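Local coordinates for protein EvdO1 (Micromonospora carbonacea, PDB 4XBZ) that probably acts as a metal-dependent oxygenase of the phytanoyl-CoA dioxygenase family, taking part in the oxidative chemistry of orthosomycin biosynthesis, at residues A104-E109 with F148-G153; A119-H124 with I257-R262; N138-W143 with L280-L285. One frame throughout, in Å; residues are numbered along the deposited sequence.

Contact 1: residues A104-E109 with F148-G153; sequences APVRIE and FKTPAG
Phe148 carries its CG between the backbone N and the carbonyl carbon (chi1 47°), a crowded position that brings the ring against the carbonyls of Pro105 and Val106, while in Thr150 OG1 takes the same place (chi1 52°), leaving CG2 anti to the carbonyl carbon and pointing at Ala104. The strand 105-109 is interrupted here by a classic beta bulge, Val106 and Arg107 both facing Val93 of strand 92-94 in the large sheet of the double-stranded beta helix. Val106 O does double duty. It accepts a nearly straight hydrogen bond from Phe148 N (3.1 Å, 165° at the hydrogen) and also lies 3.7 Å from the plane of the Phe148 ring, over one face and displaced toward its rim. The ring is flanked by Pro105 O, 3.0 Å from Phe148 CE2, and by Ile108, whose CD1 comes within 4.0 Å of Phe148 CE1 as the two side chains cross at a slant. Helix 66-86 packs against this cluster, Ile80 touching Phe148 and Leu79 touching Ile108. Farther out, Ala104 CB and Thr150 CG2 are pressed together at 3.4 Å, closer than methyl groups usually lie. The hydroxyl of Thr150 serves its own segment: at the type I turn from Thr150 to Gly153, Thr150 OG1 donates to Gly153 O over 2.8 Å, approaching from above the carbonyl plane.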
loop_
_atom_site.group_PDB
_atom_site.type_symbol
_atom_site.label_atom_id
_atom_site.label_comp_id
_atom_site.label_asym_id
_atom_site.label_seq_id
_atom_site.Cartn_x
_atom_site.Cartn_y
_atom_site.Cartn_z
ATOM N N ALA A 104 5.508 32.478 -20.171
ATOM C CA ALA A 104 5.947 32.356 -18.785
ATOM C C ALA A 104 6.346 30.918 -18.467
ATOM O O ALA A 104 5.927 29.998 -19.158
ATOM C CB ALA A 104 4.865 32.826 -17.860
ATOM N N PRO A 105 7.193 30.723 -17.440
ATOM C CA PRO A 105 7.513 29.365 -16.981
ATOM C C PRO A 105 6.462 28.873 -15.986
ATOM O O PRO A 105 5.966 29.682 -15.203
ATOM C CB PRO A 105 8.871 29.534 -16.301
ATOM C CG PRO A 105 8.817 30.953 -15.750
ATOM C CD PRO A 105 7.959 31.751 -16.706
ATOM N N VAL A 106 6.137 27.582 -16.012
ATOM C CA VAL A 106 5.106 27.043 -15.132
ATOM C C VAL A 106 5.607 25.836 -14.333
ATOM O O VAL A 106 4.958 25.416 -13.363
ATOM C CB VAL A 106 3.835 26.634 -15.926
ATOM C CG1 VAL A 106 3.083 27.879 -16.416
ATOM C CG2 VAL A 106 4.195 25.737 -17.090
ATOM N N ARG A 107 6.753 25.287 -14.738
ATOM C CA ARG A 107 7.313 24.132 -14.049
ATOM C C ARG A 107 8.814 24.029 -14.239
ATOM O O ARG A 107 9.332 24.167 -15.350
ATOM C CB ARG A 107 6.627 22.845 -14.529
ATOM C CG ARG A 107 7.054 21.554 -13.832
ATOM C CD ARG A 107 6.303 20.363 -14.438
ATOM N NE ARG A 107 6.906 19.067 -14.112
ATOM C CZ ARG A 107 6.253 18.032 -13.569
ATOM N NH1 ARG A 107 4.961 18.138 -13.261
ATOM N NH2 ARG A 107 6.894 16.890 -13.314
ATOM N N ILE A 108 9.509 23.775 -13.138
ATOM C CA ILE A 108 10.947 23.517 -13.161
ATOM C C ILE A 108 11.222 22.054 -12.735
ATOM O O ILE A 108 10.758 21.617 -11.690
ATOM C CB ILE A 108 11.698 24.524 -12.244
ATOM C CG1 ILE A 108 11.521 25.945 -12.775
ATOM C CG2 ILE A 108 13.173 24.198 -12.143
ATOM C CD1 ILE A 108 11.756 27.009 -11.752
ATOM N N GLU A 109 11.962 21.302 -13.555
ATOM C CA GLU A 109 12.290 19.904 -13.228
ATOM C C GLU A 109 13.622 19.762 -12.515
ATOM O O GLU A 109 14.550 20.556 -12.736
ATOM C CB GLU A 109 12.332 19.028 -14.481
ATOM C CG GLU A 109 11.036 18.967 -15.269
ATOM C CD GLU A 109 10.040 17.950 -14.749
ATOM O OE1 GLU A 109 10.368 17.146 -13.846
ATOM O OE2 GLU A 109 8.910 17.964 -15.270
ATOM N N PHE A 148 4.022 25.937 -10.467
ATOM C CA PHE A 148 3.540 27.237 -9.999
ATOM C C PHE A 148 2.775 27.870 -11.142
ATOM O O PHE A 148 3.090 27.627 -12.305
ATOM C CB PHE A 148 4.705 28.124 -9.563
ATOM C CG PHE A 148 5.832 28.146 -10.558
ATOM C CD1 PHE A 148 6.776 27.122 -10.583
ATOM C CD2 PHE A 148 5.918 29.157 -11.504
ATOM C CE1 PHE A 148 7.801 27.113 -11.525
ATOM C CE2 PHE A 148 6.935 29.158 -12.445
ATOM C CZ PHE A 148 7.878 28.132 -12.458
ATOM N N LYS A 149 1.765 28.677 -10.848
ATOM C CA LYS A 149 1.060 29.285 -11.960
ATOM C C LYS A 149 1.377 30.759 -12.125
ATOM O O LYS A 149 2.095 31.361 -11.325
ATOM C CB LYS A 149 -0.445 29.075 -11.822
ATOM C CG LYS A 149 -0.983 29.297 -10.452
ATOM C CD LYS A 149 -2.374 28.681 -10.334
ATOM C CE LYS A 149 -2.374 27.241 -10.821
ATOM N NZ LYS A 149 -3.609 26.525 -10.444
ATOM N N THR A 150 0.842 31.317 -13.203
ATOM C CA THR A 150 1.084 32.696 -13.589
ATOM C C THR A 150 0.004 33.608 -13.008
ATOM O O THR A 150 -1.114 33.648 -13.521
ATOM C CB THR A 150 1.118 32.833 -15.122
ATOM O OG1 THR A 150 -0.057 32.237 -15.685
ATOM C CG2 THR A 150 2.299 32.117 -15.682
ATOM N N PRO A 151 0.340 34.351 -11.943
ATOM C CA PRO A 151 -0.638 35.135 -11.171
ATOM C C PRO A 151 -1.434 36.171 -11.990
ATOM O O PRO A 151 -2.498 36.571 -11.541
ATOM C CB PRO A 151 0.229 35.830 -10.106
ATOM C CG PRO A 151 1.608 35.782 -10.634
ATOM C CD PRO A 151 1.710 34.525 -11.438
ATOM N N ALA A 152 -0.953 36.580 -13.161
ATOM C CA ALA A 152 -1.728 37.479 -14.017
ATOM C C ALA A 152 -2.914 36.741 -14.621
ATOM O O ALA A 152 -3.783 37.345 -15.254
ATOM C CB ALA A 152 -0.859 38.073 -15.126
ATOM N N GLY A 153 -2.939 35.427 -14.434
ATOM C CA GLY A 153 -4.025 34.617 -14.937
ATOM C C GLY A 153 -3.528 33.284 -15.447
ATOM O O GLY A 153 -2.651 33.233 -16.300
#

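Contact 2: residues A119-H124 with I257-R262; sequences AMLAGH and IYFEYR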
loop_
_atom_site.group_PDB
_atom_site.type_symbol
_atom_site.label_atom_id
_atom_site.label_comp_id
_atom_site.label_asym_id
_atom_site.label_seq_id
_atom_site.Cartn_x
_atom_site.Cartn_y
_atom_site.Cartn_z
ATOM N N ALA A 119 16.506 19.195 -1.789
ATOM C CA ALA A 119 17.091 17.862 -1.651
ATOM C C ALA A 119 16.893 17.312 -0.235
ATOM O O ALA A 119 16.496 16.163 -0.048
ATOM C CB ALA A 119 18.570 17.890 -2.005
ATOM N N MET A 120 17.152 18.143 0.766
ATOM C CA MET A 120 16.929 17.752 2.152
ATOM C C MET A 120 15.440 17.503 2.433
ATOM O O MET A 120 15.079 16.617 3.222
ATOM C CB MET A 120 17.491 18.820 3.102
ATOM C CG MET A 120 19.025 18.999 2.992
ATOM S SD MET A 120 19.837 19.763 4.427
ATOM C CE MET A 120 19.069 21.389 4.446
ATOM N N LEU A 121 14.579 18.285 1.784
ATOM C CA LEU A 121 13.138 18.060 1.864
ATOM C C LEU A 121 12.832 16.661 1.328
ATOM O O LEU A 121 11.961 15.960 1.844
ATOM C CB LEU A 121 12.363 19.131 1.080
ATOM C CG LEU A 121 10.833 18.974 0.952
ATOM C CD1 LEU A 121 10.151 18.938 2.319
ATOM C CD2 LEU A 121 10.239 20.088 0.084
ATOM N N ALA A 122 13.584 16.245 0.313
ATOM C CA ALA A 122 13.366 14.954 -0.310
ATOM C C ALA A 122 13.790 13.806 0.602
ATOM O O ALA A 122 13.491 12.656 0.316
ATOM C CB ALA A 122 14.094 14.877 -1.662
ATOM N N GLY A 123 14.466 14.116 1.705
ATOM C CA GLY A 123 14.799 13.109 2.704
ATOM C C GLY A 123 14.015 13.240 3.999
ATOM O O GLY A 123 14.347 12.609 5.000
ATOM N N HIS A 124 12.981 14.080 3.978
ATOM C CA HIS A 124 12.143 14.351 5.151
ATOM C C HIS A 124 11.510 13.070 5.691
ATOM O O HIS A 124 10.694 12.447 5.009
ATOM C CB HIS A 124 11.057 15.372 4.788
ATOM C CG HIS A 124 10.309 15.931 5.963
ATOM N ND1 HIS A 124 9.684 15.136 6.903
ATOM C CD2 HIS A 124 10.057 17.211 6.330
ATOM C CE1 HIS A 124 9.090 15.901 7.802
ATOM N NE2 HIS A 124 9.298 17.164 7.476
ATOM N N ILE A 257 5.663 21.925 -4.739
ATOM C CA ILE A 257 6.756 21.002 -5.020
ATOM C C ILE A 257 6.223 19.570 -5.039
ATOM O O ILE A 257 5.661 19.115 -4.039
ATOM C CB ILE A 257 7.880 21.126 -3.970
ATOM C CG1 ILE A 257 8.695 22.391 -4.207
ATOM C CG2 ILE A 257 8.812 19.927 -4.011
ATOM C CD1 ILE A 257 9.705 22.653 -3.116
ATOM N N TYR A 258 6.380 18.887 -6.178
ATOM C CA TYR A 258 5.868 17.524 -6.372
ATOM C C TYR A 258 6.987 16.502 -6.403
ATOM O O TYR A 258 7.883 16.567 -7.252
ATOM C CB TYR A 258 5.059 17.385 -7.677
ATOM C CG TYR A 258 3.691 18.034 -7.642
ATOM C CD1 TYR A 258 2.603 17.393 -7.043
ATOM C CD2 TYR A 258 3.483 19.292 -8.207
ATOM C CE1 TYR A 258 1.344 17.986 -7.008
ATOM C CE2 TYR A 258 2.230 19.896 -8.166
ATOM C CZ TYR A 258 1.159 19.240 -7.564
ATOM O OH TYR A 258 -0.090 19.848 -7.531
ATOM N N PHE A 259 6.902 15.552 -5.481
ATOM C CA PHE A 259 7.688 14.319 -5.497
ATOM C C PHE A 259 6.809 13.114 -5.856
ATOM O O PHE A 259 5.897 12.801 -5.093
ATOM C CB PHE A 259 8.305 14.057 -4.125
ATOM C CG PHE A 259 9.242 15.118 -3.644
ATOM C CD1 PHE A 259 9.888 15.973 -4.532
ATOM C CD2 PHE A 259 9.518 15.228 -2.287
ATOM C CE1 PHE A 259 10.766 16.935 -4.059
ATOM C CE2 PHE A 259 10.388 16.187 -1.809
ATOM C CZ PHE A 259 11.014 17.041 -2.689
ATOM N N GLU A 260 7.065 12.434 -6.977
ATOM C CA GLU A 260 6.436 11.120 -7.208
ATOM C C GLU A 260 7.278 9.962 -6.664
ATOM O O GLU A 260 8.507 10.019 -6.637
ATOM C CB GLU A 260 6.155 10.846 -8.686
ATOM C CG GLU A 260 5.230 9.622 -8.885
ATOM C CD GLU A 260 5.280 9.016 -10.299
ATOM O OE1 GLU A 260 6.261 8.297 -10.636
ATOM O OE2 GLU A 260 4.325 9.241 -11.070
ATOM N N TYR A 261 6.588 8.921 -6.216
ATOM C CA TYR A 261 7.218 7.701 -5.743
ATOM C C TYR A 261 6.564 6.512 -6.423
ATOM O O TYR A 261 5.379 6.569 -6.732
ATOM C CB TYR A 261 7.092 7.582 -4.229
ATOM C CG TYR A 261 7.721 8.727 -3.472
ATOM C CD1 TYR A 261 6.986 9.862 -3.163
ATOM C CD2 TYR A 261 9.060 8.679 -3.080
ATOM C CE1 TYR A 261 7.546 10.915 -2.467
ATOM C CE2 TYR A 261 9.638 9.731 -2.389
ATOM C CZ TYR A 261 8.873 10.850 -2.086
ATOM O OH TYR A 261 9.435 11.902 -1.403
ATOM N N ARG A 262 7.343 5.462 -6.685
ATOM C CA ARG A 262 6.822 4.177 -7.158
ATOM C C ARG A 262 7.546 3.023 -6.453
ATOM O O ARG A 262 8.636 3.208 -5.910
ATOM C CB ARG A 262 6.992 4.034 -8.672
ATOM C CG ARG A 262 6.294 5.081 -9.485
ATOM C CD ARG A 262 6.441 4.856 -10.997
ATOM N NE ARG A 262 5.883 5.984 -11.739
ATOM C CZ ARG A 262 5.009 5.893 -12.741
ATOM N NH1 ARG A 262 4.585 4.706 -13.174
ATOM N NH2 ARG A 262 4.565 7.005 -13.322
HETATM O O HOH W 1 12.285 11.697 -1.873
#
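Apolar contacts between Leu121, Ala122 and the side chains of Ile257 and Phe259 carry most of this meeting of residues 119-124 with a strand. Leu121 and Ile257 reach for each other tip to tip, Leu121 CD2 standing 4.1 Å from Ile257 CD1. The same leucine lies obliquely across Phe259, with Leu121 CG 3.9 Å from Phe259 CE2; its CG is anti to the backbone N (chi1 175°), which carries the branch point toward the Phe259 ring. Ala122 meets the far end of the same ring with its backbone as much as with its methyl group: Ala122 CA is 3.6 Å from Phe259 CE2, and Ala122 CB is 3.9 Å from Phe259 CZ. Were Leu121 cut back to an alanine, Ile257 CD1 would probably lose the methyl that meets it, and a gap is likely to open beside the end of the Phe259 ring. Strand 256-263 lies within the major sheet of the double-stranded beta helix, and the alternate residues Ile257, Phe259 and Tyr261 turn toward the helical layer, where helices 66-86 and 125-134 also pack on them. Polar contact between the segments runs through a water, which donates to Ala122 O (2.7 Å) and also hydrogen-bonds Tyr261 OH (2.9 Å), bridging the Ala122 carbonyl to the tyrosine hydroxyl. On the strand's other side, Glu260 and Arg262 pair with each other. Arg262 NE, with Glu260 OE1 in its guanidinium plane, forms a salt bridge of 2.6 Å, meeting that oxygen from above the carboxylate plane, and the guanidinium is further fixed by bonds from Arg262 NH1 to Gly164 O and from Arg262 NH2 to Ala163 O.

Contact 3: residues N138-W143 with L280-L285; sequences NLIPTW and LKQQVL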
loop_
_atom_site.group_PDB
_atom_site.type_symbol
_atom_site.label_atom_id
_atom_site.label_comp_id
_atom_site.label_asym_id
_atom_site.label_seq_id
_atom_site.Cartn_x
_atom_site.Cartn_y
_atom_site.Cartn_z
ATOM N N ASN A 138 10.081 -0.761 -0.647
ATOM C CA ASN A 138 11.005 -0.617 -1.781
ATOM C C ASN A 138 10.752 0.654 -2.576
ATOM O O ASN A 138 11.044 0.710 -3.777
ATOM C CB ASN A 138 10.910 -1.813 -2.742
ATOM C CG ASN A 138 10.925 -3.152 -2.025
ATOM O OD1 ASN A 138 11.721 -3.375 -1.116
ATOM N ND2 ASN A 138 10.035 -4.052 -2.435
ATOM N N LEU A 139 10.183 1.658 -1.917
ATOM C CA LEU A 139 9.884 2.924 -2.577
ATOM C C LEU A 139 11.137 3.553 -3.203
ATOM O O LEU A 139 12.229 3.518 -2.637
ATOM C CB LEU A 139 9.256 3.913 -1.592
ATOM C CG LEU A 139 10.191 4.550 -0.569
ATOM C CD1 LEU A 139 10.247 6.076 -0.783
ATOM C CD2 LEU A 139 9.733 4.218 0.830
ATOM N N ILE A 140 10.976 4.119 -4.384
ATOM C CA ILE A 140 12.010 4.987 -4.916
ATOM C C ILE A 140 11.383 6.304 -5.368
ATOM O O ILE A 140 10.217 6.332 -5.766
ATOM C CB ILE A 140 12.775 4.333 -6.080
ATOM C CG1 ILE A 140 11.831 3.958 -7.222
ATOM C CG2 ILE A 140 13.549 3.111 -5.598
ATOM C CD1 ILE A 140 12.502 4.031 -8.601
ATOM N N PRO A 141 12.144 7.402 -5.279
ATOM C CA PRO A 141 11.699 8.697 -5.814
ATOM C C PRO A 141 11.870 8.781 -7.337
ATOM O O PRO A 141 12.915 8.382 -7.852
ATOM C CB PRO A 141 12.616 9.693 -5.105
ATOM C CG PRO A 141 13.913 8.894 -4.887
ATOM C CD PRO A 141 13.440 7.496 -4.576
ATOM N N THR A 142 10.871 9.279 -8.056
ATOM C CA THR A 142 10.982 9.330 -9.505
ATOM C C THR A 142 11.012 10.777 -9.985
ATOM O O THR A 142 12.043 11.438 -9.896
ATOM C CB THR A 142 9.838 8.539 -10.203
ATOM O OG1 THR A 142 8.573 9.012 -9.740
ATOM C CG2 THR A 142 9.946 7.008 -9.905
ATOM N N TRP A 143 9.896 11.264 -10.506
ATOM C CA TRP A 143 9.775 12.661 -10.855
ATOM C C TRP A 143 9.928 13.534 -9.621
ATOM O O TRP A 143 9.427 13.196 -8.542
ATOM C CB TRP A 143 8.428 12.930 -11.553
ATOM C CG TRP A 143 8.431 12.553 -13.025
ATOM C CD1 TRP A 143 8.637 13.398 -14.096
ATOM C CD2 TRP A 143 8.247 11.241 -13.588
ATOM N NE1 TRP A 143 8.586 12.690 -15.277
ATOM C CE2 TRP A 143 8.349 11.369 -14.995
ATOM C CE3 TRP A 143 7.996 9.976 -13.044
ATOM C CZ2 TRP A 143 8.206 10.279 -15.857
ATOM C CZ3 TRP A 143 7.860 8.889 -13.905
ATOM C CH2 TRP A 143 7.966 9.048 -15.296
ATOM N N LEU A 280 20.129 4.206 -9.194
ATOM C CA LEU A 280 20.568 5.597 -9.151
ATOM C C LEU A 280 19.650 6.431 -8.249
ATOM O O LEU A 280 20.126 7.244 -7.441
ATOM C CB LEU A 280 20.636 6.183 -10.568
ATOM C CG LEU A 280 21.606 5.410 -11.477
ATOM C CD1 LEU A 280 21.484 5.798 -12.953
ATOM C CD2 LEU A 280 23.034 5.569 -10.991
ATOM N N LYS A 281 18.339 6.220 -8.360
ATOM C CA LYS A 281 17.415 6.981 -7.531
ATOM C C LYS A 281 17.489 6.548 -6.073
ATOM O O LYS A 281 17.282 7.367 -5.175
ATOM C CB LYS A 281 15.985 6.876 -8.064
ATOM C CG LYS A 281 15.832 7.430 -9.465
ATOM C CD LYS A 281 16.589 8.770 -9.646
ATOM C CE LYS A 281 16.043 9.899 -8.740
ATOM N NZ LYS A 281 14.824 10.582 -9.291
ATOM N N GLN A 282 17.810 5.278 -5.831
ATOM C CA GLN A 282 18.069 4.827 -4.469
ATOM C C GLN A 282 19.248 5.598 -3.879
ATOM O O GLN A 282 19.238 5.971 -2.702
ATOM C CB GLN A 282 18.343 3.317 -4.430
ATOM C CG GLN A 282 17.089 2.460 -4.583
ATOM C CD GLN A 282 17.391 0.973 -4.687
ATOM O OE1 GLN A 282 18.351 0.563 -5.337
ATOM N NE2 GLN A 282 16.565 0.163 -4.058
ATOM N N GLN A 283 20.263 5.823 -4.707
ATOM C CA GLN A 283 21.433 6.595 -4.303
ATOM C C GLN A 283 21.042 8.051 -4.025
ATOM O O GLN A 283 21.527 8.656 -3.063
ATOM C CB GLN A 283 22.528 6.551 -5.373
ATOM C CG GLN A 283 23.275 5.219 -5.550
ATOM C CD GLN A 283 24.605 5.434 -6.266
ATOM O OE1 GLN A 283 25.477 6.139 -5.759
ATOM N NE2 GLN A 283 24.745 4.871 -7.457
ATOM N N VAL A 284 20.179 8.604 -4.876
ATOM C CA VAL A 284 19.602 9.928 -4.634
ATOM C C VAL A 284 18.893 9.960 -3.260
ATOM O O VAL A 284 19.150 10.850 -2.440
ATOM C CB VAL A 284 18.597 10.324 -5.742
ATOM C CG1 VAL A 284 17.882 11.630 -5.385
ATOM C CG2 VAL A 284 19.286 10.421 -7.080
ATOM N N LEU A 285 18.037 8.970 -3.003
ATOM C CA LEU A 285 17.288 8.914 -1.743
ATOM C C LEU A 285 18.223 8.871 -0.534
ATOM O O LEU A 285 18.036 9.601 0.454
ATOM C CB LEU A 285 16.358 7.700 -1.715
ATOM C CG LEU A 285 15.400 7.646 -0.521
ATOM C CD1 LEU A 285 14.494 8.848 -0.548
ATOM C CD2 LEU A 285 14.560 6.363 -0.492
#
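Lys281 curls round the carbonyl of Pro141 instead of stretching away from its helix. Its chain is bent at chi2, chi3 and chi4 (chi2 -43°), and as a result almost the whole side chain wraps one oxygen: Pro141 O lies 3.4 Å from Lys281 CB and 3.6 Å from Lys281 CE. At the end of the curl Lys281 NZ makes a weak hydrogen bond to Pro141 O (3.2 Å) and lies 3.0 Å from Thr142 O. The ammonium group is also bonded to Tyr277 OH, one turn earlier in its own helix; three oxygens thus lie close to the ammonium group of this buried lysine and probably offset its charge. The ring of Pro141 slants across Leu285, bringing Pro141 CD 4.1 Å from Leu285 CB, while Pro141 CG sits 3.7 Å from Lys281 O. Two residues before the proline, Leu139 CD1 comes within 4.3 Å of Leu285 CD2. Ile140, the next residue of the strand, places its CG2 methyl 3.7 Å from Gln282 CG, the two side chains crossing at a slant. Past that methyl Gln282 runs out extended, and its amide, bonded to Leu312 O, Tyr306 OH and His314 N, ties the helix to the C-terminal part of the chain while its aliphatic part packs on the strand. Strand 139-143 and helix 280-285 cross almost at right angles, their axes 99° apart in direction. Helix 275-293 thereby lies athwart strand 139-147, whose sheet neighbour 256-263 puts Tyr261 against Leu139 and Pro141, and helix 125-134 adds Leu128 against Leu285.

The three contacts line one large mixed sheet, in which strands 256-263, 139-147 and 105-109 are consecutive neighbours. Contacts 2 and 3 have centres about 9 Å apart and touch directly, Glu260 and Thr142 joining their strands through a side-chain hydrogen bond. Contact 1 lies about 20 Å from contact 2 and about 27 Å from contact 3, centre to centre, yet Arg107 and Glu109 still pack on Trp143. Along the chain the first partners come in the order of contacts 1, 2 and 3, and the second partners follow in the same order, so every pair of contacts interleaves. Segments distant in sequence thus meet on the double-stranded beta helix of this probable oxygenase, which holds a nickel ion in the crystal.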